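Long-range contacts in putative pyridoxal phosphate-dependent transferase (Clostridium difficile, PDB 4DQ6), which is probably a transferase of the class I and II aminotransferase family, with pyridoxal-5'-phosphate bound in a pocket to which both subunits of its two-chain assembly contribute: residues Y6-I11 and E289-S294; H84-K89 and H216-S221; S202-S207 and T230-A235; G324-W329 and N371-R376. All blocks are in the same frame, centred on the assembly; numbering follows the deposited sequence. Where two conformers were deposited one is given.

Contact 1. Residues Y6-I11 and E289-S294; sequences YNFNEI and ESWLES
Y6 lays its ring against the first turns of helix 289-313, where W291 turns an indole edge to one face of it. CD1 of W291 comes 3.6 Å from CG of Y6, over the rim of the phenol ring rather than its centre, and the planes meet at 66°, an edge-to-face pair. CB of W291 adds a CH-pi contact, 4.3 Å from the centroid of the Y6 ring. S294 flanks the same ring with its CB, 3.6 Å from CD2 of Y6, while the hydroxyl end reaches S290, OH of Y6 lying 3.6 Å from CB of S290. F8 approaches the indole obliquely: its CZ lies over one face, toward the rim, and its CE1 is 3.7 Å from NE1 of W291. W291 can serve both rings because its CG is anti to the backbone N (chi1 -176°), which carries the indole out from the helix to meet Y6 and F8. Behind the rings, a type I turn from N7 to E10, closed by E10 N to N7 O at 3.2 Å, folds the N-terminal chain. F44 meets F8 edge-to-face, Y298 from the next turns of the helix also touches F8, and P48 packs on Y6 and W291. In the conformer described, S294 OG is hydrogen-bonded to O of M4. No hydrogen bond or ion pair joins the two segments, so this aromatic cluster fastens the N-terminal arm through ring contacts and apolar burial, a hold that should depend little on ionisation.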
# COMPACT_ATOMS: atom_id res chain seq x y z
N TYR A 6 -16.30 -24.88 10.82
CA TYR A 6 -16.52 -23.70 10.01
C TYR A 6 -16.92 -23.98 8.54
O TYR A 6 -16.76 -23.10 7.66
CB TYR A 6 -15.25 -22.87 10.03
CG TYR A 6 -14.91 -22.37 11.41
CD1 TYR A 6 -15.48 -21.22 11.90
CD2 TYR A 6 -14.02 -23.08 12.23
CE1 TYR A 6 -15.16 -20.77 13.16
CE2 TYR A 6 -13.70 -22.64 13.50
CZ TYR A 6 -14.27 -21.47 13.94
OH TYR A 6 -13.97 -21.05 15.23
N ASN A 7 -17.36 -25.21 8.28
CA ASN A 7 -17.85 -25.63 6.95
C ASN A 7 -16.82 -25.38 5.83
O ASN A 7 -17.09 -24.71 4.84
CB ASN A 7 -19.14 -24.90 6.61
CG ASN A 7 -19.95 -25.61 5.52
OD1 ASN A 7 -19.57 -26.69 5.05
ND2 ASN A 7 -21.03 -24.97 5.08
N PHE A 8 -15.62 -25.89 6.01
CA PHE A 8 -14.60 -25.75 4.96
C PHE A 8 -14.97 -26.54 3.71
O PHE A 8 -14.45 -26.26 2.66
CB PHE A 8 -13.22 -26.24 5.46
CG PHE A 8 -12.61 -25.36 6.58
CD1 PHE A 8 -12.04 -24.13 6.27
CD2 PHE A 8 -12.62 -25.78 7.89
CE1 PHE A 8 -11.49 -23.35 7.27
CE2 PHE A 8 -12.09 -25.00 8.90
CZ PHE A 8 -11.50 -23.80 8.59
N ASN A 9 -15.95 -27.45 3.81
CA ASN A 9 -16.39 -28.25 2.65
C ASN A 9 -17.20 -27.39 1.64
O ASN A 9 -17.34 -27.74 0.45
CB ASN A 9 -17.25 -29.47 3.09
CG ASN A 9 -16.44 -30.61 3.72
OD1 ASN A 9 -15.28 -30.87 3.37
ND2 ASN A 9 -17.13 -31.41 4.57
N GLU A 10 -17.76 -26.28 2.10
CA GLU A 10 -18.64 -25.47 1.27
C GLU A 10 -17.96 -25.04 -0.04
O GLU A 10 -16.91 -24.50 0.00
CB GLU A 10 -19.08 -24.20 2.05
CG GLU A 10 -20.00 -23.26 1.24
CD GLU A 10 -20.55 -22.07 2.04
OE1 GLU A 10 -19.98 -21.66 3.07
OE2 GLU A 10 -21.60 -21.53 1.61
N ILE A 11 -18.60 -25.21 -1.20
CA ILE A 11 -18.05 -24.52 -2.40
C ILE A 11 -18.24 -22.97 -2.34
O ILE A 11 -19.31 -22.51 -2.07
CB ILE A 11 -18.66 -25.09 -3.72
CG1 ILE A 11 -20.19 -25.09 -3.69
CG2 ILE A 11 -18.16 -26.51 -3.93
CD1 ILE A 11 -20.88 -25.10 -5.05
N GLU A 289 -7.84 -17.64 16.64
CA GLU A 289 -7.15 -18.87 16.99
C GLU A 289 -7.99 -20.15 16.77
O GLU A 289 -7.47 -21.13 16.21
CB GLU A 289 -6.61 -18.80 18.40
CG GLU A 289 -5.57 -19.85 18.76
CD GLU A 289 -4.80 -19.50 20.05
OE1 GLU A 289 -5.08 -18.45 20.67
OE2 GLU A 289 -3.93 -20.30 20.42
N SER A 290 -9.27 -20.12 17.15
CA SER A 290 -10.09 -21.31 16.99
C SER A 290 -10.31 -21.67 15.52
O SER A 290 -10.22 -22.83 15.14
CB SER A 290 -11.39 -21.18 17.77
OG SER A 290 -11.13 -21.29 19.16
N TRP A 291 -10.58 -20.66 14.70
CA TRP A 291 -10.61 -20.86 13.24
C TRP A 291 -9.31 -21.40 12.70
O TRP A 291 -9.33 -22.38 11.93
CB TRP A 291 -11.03 -19.57 12.53
CG TRP A 291 -11.16 -19.75 11.07
CD1 TRP A 291 -12.31 -20.08 10.31
CD2 TRP A 291 -10.07 -19.65 10.08
NE1 TRP A 291 -11.99 -20.15 8.99
CE2 TRP A 291 -10.67 -19.92 8.78
CE3 TRP A 291 -8.71 -19.38 10.15
CZ2 TRP A 291 -9.96 -19.89 7.62
CZ3 TRP A 291 -8.00 -19.35 8.97
CH2 TRP A 291 -8.60 -19.62 7.73
N LEU A 292 -8.16 -20.84 13.14
CA LEU A 292 -6.93 -21.34 12.67
C LEU A 292 -6.68 -22.83 13.04
O LEU A 292 -6.28 -23.61 12.19
CB LEU A 292 -5.77 -20.48 13.18
CG LEU A 292 -4.42 -21.06 12.90
CD1 LEU A 292 -4.07 -21.15 11.40
CD2 LEU A 292 -3.32 -20.19 13.53
N GLU A 293 -7.02 -23.23 14.26
CA GLU A 293 -6.79 -24.62 14.65
C GLU A 293 -7.68 -25.54 13.79
O GLU A 293 -7.26 -26.62 13.36
CB GLU A 293 -7.00 -24.81 16.16
CG GLU A 293 -5.94 -24.13 17.03
CD GLU A 293 -4.52 -24.64 16.87
OE1 GLU A 293 -4.31 -25.85 16.55
OE2 GLU A 293 -3.57 -23.86 17.08
N SER A 294 -8.91 -25.11 13.52
CA SER A 294 -9.84 -25.90 12.70
C SER A 294 -9.37 -25.99 11.26
O SER A 294 -9.42 -27.05 10.67
CB SER A 294 -11.26 -25.33 12.76
OG SER A 294 -12.28 -26.19 12.19

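Contact 2. Residues H84-K89 and H216-S221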
# COMPACT_ATOMS: atom_id res chain seq x y z
N HIS A 84 4.34 -18.66 19.57
CA HIS A 84 5.73 -19.04 19.24
C HIS A 84 6.65 -18.93 20.41
O HIS A 84 7.85 -19.20 20.26
CB HIS A 84 6.25 -18.20 18.13
CG HIS A 84 5.38 -18.19 16.92
ND1 HIS A 84 5.00 -19.33 16.31
CD2 HIS A 84 4.86 -17.16 16.18
CE1 HIS A 84 4.21 -19.02 15.26
NE2 HIS A 84 4.13 -17.69 15.20
N ASN A 85 6.17 -18.53 21.56
CA ASN A 85 7.02 -18.32 22.74
C ASN A 85 8.16 -17.34 22.44
O ASN A 85 9.26 -17.47 22.97
CB ASN A 85 7.59 -19.65 23.23
CG ASN A 85 7.82 -19.66 24.72
OD1 ASN A 85 7.04 -19.08 25.53
ND2 ASN A 85 8.90 -20.34 25.13
N TRP A 86 7.86 -16.32 21.67
CA TRP A 86 8.83 -15.31 21.30
C TRP A 86 8.33 -13.99 21.86
O TRP A 86 7.27 -13.48 21.42
CB TRP A 86 8.94 -15.26 19.80
CG TRP A 86 9.96 -14.28 19.32
CD1 TRP A 86 11.07 -13.83 19.98
CD2 TRP A 86 9.97 -13.65 18.03
NE1 TRP A 86 11.77 -12.93 19.20
CE2 TRP A 86 11.16 -12.82 18.00
CE3 TRP A 86 9.15 -13.70 16.92
CZ2 TRP A 86 11.44 -12.01 16.92
CZ3 TRP A 86 9.46 -12.88 15.83
CH2 TRP A 86 10.59 -12.11 15.83
N LYS A 87 9.04 -13.46 22.84
CA LYS A 87 8.69 -12.18 23.41
C LYS A 87 9.38 -11.07 22.65
O LYS A 87 10.62 -11.01 22.61
CB LYS A 87 9.08 -12.06 24.89
CG LYS A 87 8.65 -10.72 25.55
CD LYS A 87 7.12 -10.63 25.78
CE LYS A 87 6.60 -11.73 26.73
NZ LYS A 87 5.25 -11.63 27.38
N ILE A 88 8.58 -10.22 22.01
CA ILE A 88 9.08 -9.03 21.33
C ILE A 88 8.56 -7.77 22.02
O ILE A 88 7.71 -7.84 22.94
CB ILE A 88 8.67 -8.99 19.84
CG1 ILE A 88 7.14 -8.83 19.62
CG2 ILE A 88 9.16 -10.26 19.12
CD1 ILE A 88 6.78 -8.16 18.25
N LYS A 89 9.12 -6.62 21.62
CA LYS A 89 8.61 -5.34 22.08
C LYS A 89 7.83 -4.71 20.94
O LYS A 89 8.24 -4.79 19.80
CB LYS A 89 9.75 -4.43 22.48
CG LYS A 89 10.50 -4.95 23.71
CD LYS A 89 11.68 -4.05 24.06
CE LYS A 89 12.57 -4.65 25.14
NZ LYS A 89 11.93 -4.68 26.48
N HIS A 216 7.00 -24.06 14.62
CA HIS A 216 7.72 -22.92 14.13
C HIS A 216 8.65 -22.34 15.17
O HIS A 216 8.22 -22.04 16.30
CB HIS A 216 6.78 -21.83 13.63
CG HIS A 216 7.49 -20.66 13.08
ND1 HIS A 216 8.13 -20.71 11.90
CD2 HIS A 216 7.69 -19.39 13.60
CE1 HIS A 216 8.74 -19.52 11.69
NE2 HIS A 216 8.51 -18.73 12.75
N ILE A 217 9.90 -22.12 14.77
CA ILE A 217 10.92 -21.43 15.58
C ILE A 217 11.36 -20.16 14.86
O ILE A 217 12.02 -20.26 13.83
CB ILE A 217 12.17 -22.32 15.74
CG1 ILE A 217 11.82 -23.71 16.27
CG2 ILE A 217 13.23 -21.62 16.58
CD1 ILE A 217 11.13 -23.74 17.60
N PRO A 218 11.01 -18.98 15.35
CA PRO A 218 11.50 -17.76 14.75
C PRO A 218 13.01 -17.77 14.90
O PRO A 218 13.54 -17.97 16.00
CB PRO A 218 10.78 -16.65 15.54
CG PRO A 218 9.59 -17.37 16.13
CD PRO A 218 10.04 -18.73 16.41
N MET A 219 13.70 -17.46 13.82
CA MET A 219 15.13 -17.42 13.91
C MET A 219 15.64 -16.47 14.98
O MET A 219 16.59 -16.75 15.72
CB MET A 219 15.68 -17.02 12.54
CG MET A 219 17.17 -16.72 12.48
SD MET A 219 18.31 -18.10 12.85
CE MET A 219 18.70 -18.60 11.17
N ALA A 220 15.03 -15.31 15.05
CA ALA A 220 15.44 -14.28 16.02
C ALA A 220 15.18 -14.68 17.46
O ALA A 220 15.71 -14.03 18.37
CB ALA A 220 14.67 -12.99 15.73
N SER A 221 14.38 -15.72 17.70
CA SER A 221 13.95 -16.12 19.04
C SER A 221 14.96 -17.03 19.76
O SER A 221 14.81 -17.34 20.94
CB SER A 221 12.59 -16.83 18.99
OG SER A 221 12.69 -18.17 18.51
O HOH W 1 5.74 -21.91 17.20
O HOH W 2 9.11 -21.26 18.87
O HOH W 3 12.71 -17.00 22.78
O HOH W 4 14.22 -12.46 20.18
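The backbone O of H216 accepts from two waters, both leading to H84. One, 2.6 Å from O of H216, also bonds to ND1 of H84 in the plane of that ring; the other donates to O of H216 and to O of H84, each at 2.8 Å. The two imidazoles also meet: the edge of H216 is turned to the face of H84, planes at 68°, with CD2 of H216 3.8 Å from ND1 of H84. NE2 of H216 is hydrogen-bonded to OE1 of E204. P218 and S221 share one face of the W86 indole. CB of P218 lies over the six-membered ring, 3.6 Å from CE3 of W86, and CB of S221 over the five-membered ring, 3.5 Å from CD1 of W86. I88 CG2 covers the opposite face. Another water accepts from NE1 of W86 and donates to O of A220. The 216-221 bend is braced by P218 O, gripped by N and OG of S221. W86 and H84 tie the end of helix 70-84 to the loop between strand 199-203 and helix 224-228, with T232 and M234 of strand 230-234 touching W86 and H216 respectively and L186 of helix 183-195 touching I217 and M219.

Contact 3. Residues S202-S207 and T230-A235. With PLP (pyridoxal-5'-phosphate), chain C.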
# COMPACT_ATOMS: atom_id res chain seq x y z
N SER A 202 14.60 -12.85 7.74
CA SER A 202 13.86 -14.10 7.77
C SER A 202 12.41 -13.85 7.40
O SER A 202 11.70 -13.17 8.17
CB SER A 202 13.96 -14.70 9.16
OG SER A 202 13.39 -16.01 9.21
N ASP A 203 11.96 -14.40 6.26
CA ASP A 203 10.58 -14.33 5.85
C ASP A 203 9.84 -15.50 6.48
O ASP A 203 9.92 -16.64 6.03
CB ASP A 203 10.52 -14.39 4.32
CG ASP A 203 9.14 -14.35 3.75
OD1 ASP A 203 8.17 -14.43 4.51
OD2 ASP A 203 9.04 -14.20 2.52
N GLU A 204 8.99 -15.14 7.46
CA GLU A 204 8.36 -16.13 8.27
C GLU A 204 6.87 -15.98 8.04
O GLU A 204 6.01 -16.26 8.97
CB GLU A 204 8.84 -16.05 9.73
CG GLU A 204 10.33 -16.23 9.88
CD GLU A 204 10.84 -16.37 11.29
OE1 GLU A 204 10.04 -16.41 12.26
OE2 GLU A 204 12.10 -16.54 11.42
N ILE A 205 6.53 -15.61 6.81
CA ILE A 205 5.11 -15.35 6.57
C ILE A 205 4.27 -16.63 6.79
O ILE A 205 3.09 -16.54 7.18
CB ILE A 205 4.83 -14.74 5.21
CG1 ILE A 205 3.38 -14.14 5.15
CG2 ILE A 205 5.02 -15.76 4.12
CD1 ILE A 205 3.09 -13.35 3.88
N HIS A 206 4.80 -17.82 6.56
CA HIS A 206 3.99 -19.06 6.76
C HIS A 206 4.06 -19.61 8.17
O HIS A 206 3.71 -20.78 8.42
CB HIS A 206 4.41 -20.17 5.79
CG HIS A 206 4.29 -19.82 4.33
ND1 HIS A 206 3.13 -20.08 3.61
CD2 HIS A 206 5.17 -19.18 3.47
CE1 HIS A 206 3.31 -19.65 2.35
NE2 HIS A 206 4.55 -19.07 2.26
N SER A 207 4.44 -18.79 9.13
CA SER A 207 4.84 -19.21 10.48
C SER A 207 3.69 -19.84 11.28
O SER A 207 3.91 -20.63 12.19
CB SER A 207 5.38 -18.02 11.28
OG SER A 207 4.42 -16.97 11.33
N THR A 230 19.07 -10.62 13.18
CA THR A 230 17.93 -11.12 12.37
C THR A 230 16.82 -10.07 12.32
O THR A 230 16.41 -9.54 13.35
CB THR A 230 17.39 -12.42 12.98
OG1 THR A 230 18.49 -13.33 13.16
CG2 THR A 230 16.29 -13.06 12.09
N ILE A 231 16.34 -9.77 11.12
CA ILE A 231 15.15 -8.94 10.91
C ILE A 231 14.08 -9.91 10.38
O ILE A 231 14.39 -10.74 9.54
CB ILE A 231 15.47 -7.87 9.86
CG1 ILE A 231 16.52 -6.91 10.44
CG2 ILE A 231 14.23 -7.10 9.41
CD1 ILE A 231 17.17 -5.94 9.44
N THR A 232 12.88 -9.83 10.92
CA THR A 232 11.81 -10.82 10.65
C THR A 232 10.57 -10.22 10.05
O THR A 232 10.07 -9.19 10.53
CB THR A 232 11.40 -11.50 11.96
OG1 THR A 232 12.59 -11.99 12.64
CG2 THR A 232 10.53 -12.69 11.74
N CYS A 233 10.10 -10.80 8.96
CA CYS A 233 8.86 -10.38 8.31
C CYS A 233 7.80 -11.45 8.56
O CYS A 233 8.07 -12.63 8.37
CB CYS A 233 9.02 -10.22 6.82
SG CYS A 233 10.24 -9.00 6.37
N MET A 234 6.63 -11.01 9.03
CA MET A 234 5.44 -11.86 9.30
C MET A 234 4.20 -11.12 8.87
O MET A 234 4.27 -9.93 8.59
CB MET A 234 5.34 -12.28 10.74
CG MET A 234 6.42 -13.32 11.19
SD MET A 234 6.34 -13.51 13.00
CE MET A 234 7.29 -15.03 13.27
N ALA A 235 3.05 -11.80 8.86
CA ALA A 235 1.84 -11.13 8.42
C ALA A 235 0.68 -12.03 8.83
O ALA A 235 0.88 -13.23 8.99
CB ALA A 235 1.79 -10.98 6.91
N1 PLP C . 6.85 -14.56 1.34
C2 PLP C . 6.58 -15.87 1.04
C2A PLP C . 7.53 -17.00 1.32
C3 PLP C . 5.32 -16.25 0.44
O3 PLP C . 5.07 -17.52 0.13
C4 PLP C . 4.34 -15.22 0.16
C4A PLP C . 3.03 -15.54 -0.52
C5 PLP C . 4.69 -13.85 0.51
C6 PLP C . 5.95 -13.57 1.09
C5A PLP C . 3.68 -12.78 0.26
O4P PLP C . 4.42 -11.61 0.14
P PLP C . 3.56 -10.24 0.14
O1P PLP C . 3.21 -10.02 1.58
O2P PLP C . 4.62 -9.26 -0.49
O3P PLP C . 2.30 -10.60 -0.70
O HOH W 5 12.92 -14.56 13.35
O HOH W 6 3.33 -14.83 9.70
O HOH W 7 0.56 -15.08 7.15
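S202 and T232 pair in parallel, as do D203 and C233, where strands 199-203 and 230-234 adjoin in the large mixed sheet, joined by a beta-alpha-beta crossover through helix 224-228. Backbone hydrogen bonds carry the pairing: S202 N to I231 O at 2.8 Å, C233 N to S202 O at 3.0 Å, and E204 N to C233 O at 2.8 Å, after which 204-207 turns off in a type I turn. Among the side chains, CG2 of T232 packs on the E204 carboxylate, and CE of M234 comes 3.2 Å from OE1 of E204; I205 CG1 meets the methyl of A235. Polar groups converge on E204 OE2: S202 OG donates at 2.6 Å to its anti lone pair, a water joins it to T232 OG1, and M219 N adds another bond, while H216 NE2 serves OE1. Toward the pyridoxal-5'-phosphate, I205 N donates a hydrogen bond to OD1 of D203, an Asx turn, and OD2 of D203 lies 2.5 Å from N1 of the ligand. CG2 of I205 packs on the pyridine ring, and NE2 of H206 is hydrogen-bonded to O3 of the ligand at 2.7 Å. K238 and V99 border this pocket. The buried E204 carboxylate, met by several donors, would probably be stabilised as an anion, while the Asx turn helps to fix the rotation of the D203 carboxylate beside the pyridine nitrogen.

Contact 4. Residues G324-W329 and N371-R376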
# COMPACT_ATOMS: atom_id res chain seq x y z
N GLY A 324 5.02 -27.68 6.93
CA GLY A 324 4.27 -26.44 7.02
C GLY A 324 3.96 -25.91 5.66
O GLY A 324 4.39 -26.49 4.64
N THR A 325 3.20 -24.79 5.65
CA THR A 325 2.53 -24.24 4.48
C THR A 325 1.33 -25.15 4.09
O THR A 325 1.21 -26.28 4.56
CB THR A 325 3.44 -24.04 3.24
OG1 THR A 325 3.60 -25.23 2.46
CG2 THR A 325 4.78 -23.41 3.63
N TYR A 326 0.51 -24.60 3.20
CA TYR A 326 -0.55 -25.40 2.58
C TYR A 326 -0.29 -25.81 1.17
O TYR A 326 -1.20 -26.11 0.37
CB TYR A 326 -1.88 -24.68 2.70
CG TYR A 326 -1.98 -23.24 2.24
CD1 TYR A 326 -1.95 -22.92 0.90
CD2 TYR A 326 -2.19 -22.21 3.15
CE1 TYR A 326 -2.12 -21.61 0.49
CE2 TYR A 326 -2.35 -20.89 2.74
CZ TYR A 326 -2.36 -20.62 1.38
OH TYR A 326 -2.60 -19.37 0.90
N LEU A 327 0.99 -25.87 0.82
CA LEU A 327 1.47 -26.02 -0.53
C LEU A 327 2.15 -27.37 -0.64
O LEU A 327 3.01 -27.69 0.19
CB LEU A 327 2.45 -24.87 -0.88
CG LEU A 327 1.81 -23.46 -0.74
CD1 LEU A 327 2.93 -22.38 -0.77
CD2 LEU A 327 0.73 -23.15 -1.75
N LEU A 328 1.81 -28.13 -1.67
CA LEU A 328 2.31 -29.47 -1.88
C LEU A 328 3.30 -29.44 -3.05
O LEU A 328 3.04 -28.82 -4.08
CB LEU A 328 1.13 -30.41 -2.25
CG LEU A 328 1.40 -31.91 -2.10
CD1 LEU A 328 1.57 -32.35 -0.65
CD2 LEU A 328 0.21 -32.67 -2.75
N TRP A 329 4.46 -30.08 -2.88
CA TRP A 329 5.55 -30.05 -3.82
C TRP A 329 5.71 -31.42 -4.40
O TRP A 329 6.15 -32.35 -3.70
CB TRP A 329 6.78 -29.61 -3.06
CG TRP A 329 8.09 -29.37 -3.83
CD1 TRP A 329 9.37 -29.95 -3.59
CD2 TRP A 329 8.32 -28.37 -4.85
NE1 TRP A 329 10.22 -29.40 -4.40
CE2 TRP A 329 9.70 -28.46 -5.18
CE3 TRP A 329 7.52 -27.49 -5.57
CZ2 TRP A 329 10.28 -27.65 -6.17
CZ3 TRP A 329 8.07 -26.66 -6.51
CH2 TRP A 329 9.45 -26.76 -6.83
N ASN A 371 -1.66 -25.93 -4.49
CA ASN A 371 -2.33 -25.28 -3.39
C ASN A 371 -3.48 -26.09 -2.81
O ASN A 371 -4.47 -26.28 -3.50
CB ASN A 371 -2.78 -23.89 -3.81
CG ASN A 371 -3.43 -23.09 -2.71
OD1 ASN A 371 -3.91 -23.63 -1.70
ND2 ASN A 371 -3.60 -21.80 -2.97
N LEU A 372 -3.35 -26.57 -1.56
CA LEU A 372 -4.36 -27.43 -0.93
C LEU A 372 -5.30 -26.74 -0.00
O LEU A 372 -6.08 -27.42 0.72
CB LEU A 372 -3.64 -28.62 -0.24
CG LEU A 372 -3.57 -29.90 -1.07
CD1 LEU A 372 -2.95 -29.66 -2.45
CD2 LEU A 372 -2.86 -31.01 -0.28
N ALA A 373 -5.30 -25.42 0.05
CA ALA A 373 -6.20 -24.64 0.91
C ALA A 373 -7.47 -24.39 0.14
O ALA A 373 -7.80 -23.27 -0.26
CB ALA A 373 -5.55 -23.30 1.35
N CYS A 374 -8.22 -25.48 -0.07
CA CYS A 374 -9.46 -25.41 -0.84
C CYS A 374 -10.38 -26.54 -0.35
O CYS A 374 -9.90 -27.48 0.28
CB CYS A 374 -9.23 -25.54 -2.33
SG CYS A 374 -8.49 -27.10 -2.84
N PRO A 375 -11.67 -26.48 -0.65
CA PRO A 375 -12.53 -27.59 -0.23
C PRO A 375 -12.05 -28.94 -0.75
O PRO A 375 -11.53 -29.04 -1.86
CB PRO A 375 -13.90 -27.21 -0.81
CG PRO A 375 -13.88 -25.72 -0.83
CD PRO A 375 -12.46 -25.36 -1.20
N ARG A 376 -12.30 -30.01 0.03
CA ARG A 376 -12.01 -31.35 -0.39
C ARG A 376 -12.50 -31.66 -1.79
O ARG A 376 -11.79 -32.30 -2.57
CB ARG A 376 -12.55 -32.38 0.63
CG ARG A 376 -12.25 -33.82 0.26
CD ARG A 376 -10.77 -34.17 0.16
NE ARG A 376 -10.16 -33.97 1.44
CZ ARG A 376 -10.13 -34.84 2.43
NH1 ARG A 376 -10.71 -36.04 2.32
NH2 ARG A 376 -9.63 -34.48 3.60
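Y326 crosses the start of segment 371-376 with A373 pressed on its ring. Its CB is 4.1 Å from CB of A373. The methyl then sits almost centrally over one face of the ring, a CH-pi contact with CB of A373 3.7 Å from the centroid and 14° off the normal. CD1 lies 3.3 Å from OD1 of N371, and CE1 follows at 3.5 Å from the same OD1, the N371 amide lying at a shallow angle to the ring. CZ is only loosely near the A373 methyl. CG of Y326 stands between its backbone N and carbonyl carbon (chi1 52°), which swings the ring over A373; L299 and I209 also touch it. The backbones meet where inner strands 327-331 and 367-371 of a four-stranded antiparallel sheet begin and end, L327 and N371 forming a non-hydrogen-bonded pair. L372 N donates almost straight to O of Y326 (2.9 Å, 164°). A small turn shapes each segment. OG1 of T325 accepts from L327 N in an ST turn, and OD1 of N371 accepts from A373 N at 2.9 Å in an Asx turn, which holds the amide beside the tyrosine while its ND2 binds backbone O of V39 and D41. CD2 of L327 packs on CB of N371. On the face away from L327, CB of L328 meets CD1 of L372, and I303 and A306 of helix 289-313 press on L372.

Overall arrangement
From the N terminus, contact 1 closes the longest loop, bringing 6-11 back to the start of helix 289-313. Contacts 2 and 3 are nested inside it and cross each other, because 202-207 falls within the loop of contact 2 and 216-221 within that of contact 3; their centres are about 10 Å apart, and E204 bonds directly to H216 and M219. Contact 4 opens after contact 1 has closed and joins the ends of two strands of the antiparallel sheet. It touches contact 3 through H206 on T325 and L327, near the pyridoxal-5'-phosphate, and contact 1 where P375 packs on F8, N9 and E10. The N-terminal arm, large sheet and smaller sheet are thereby linked.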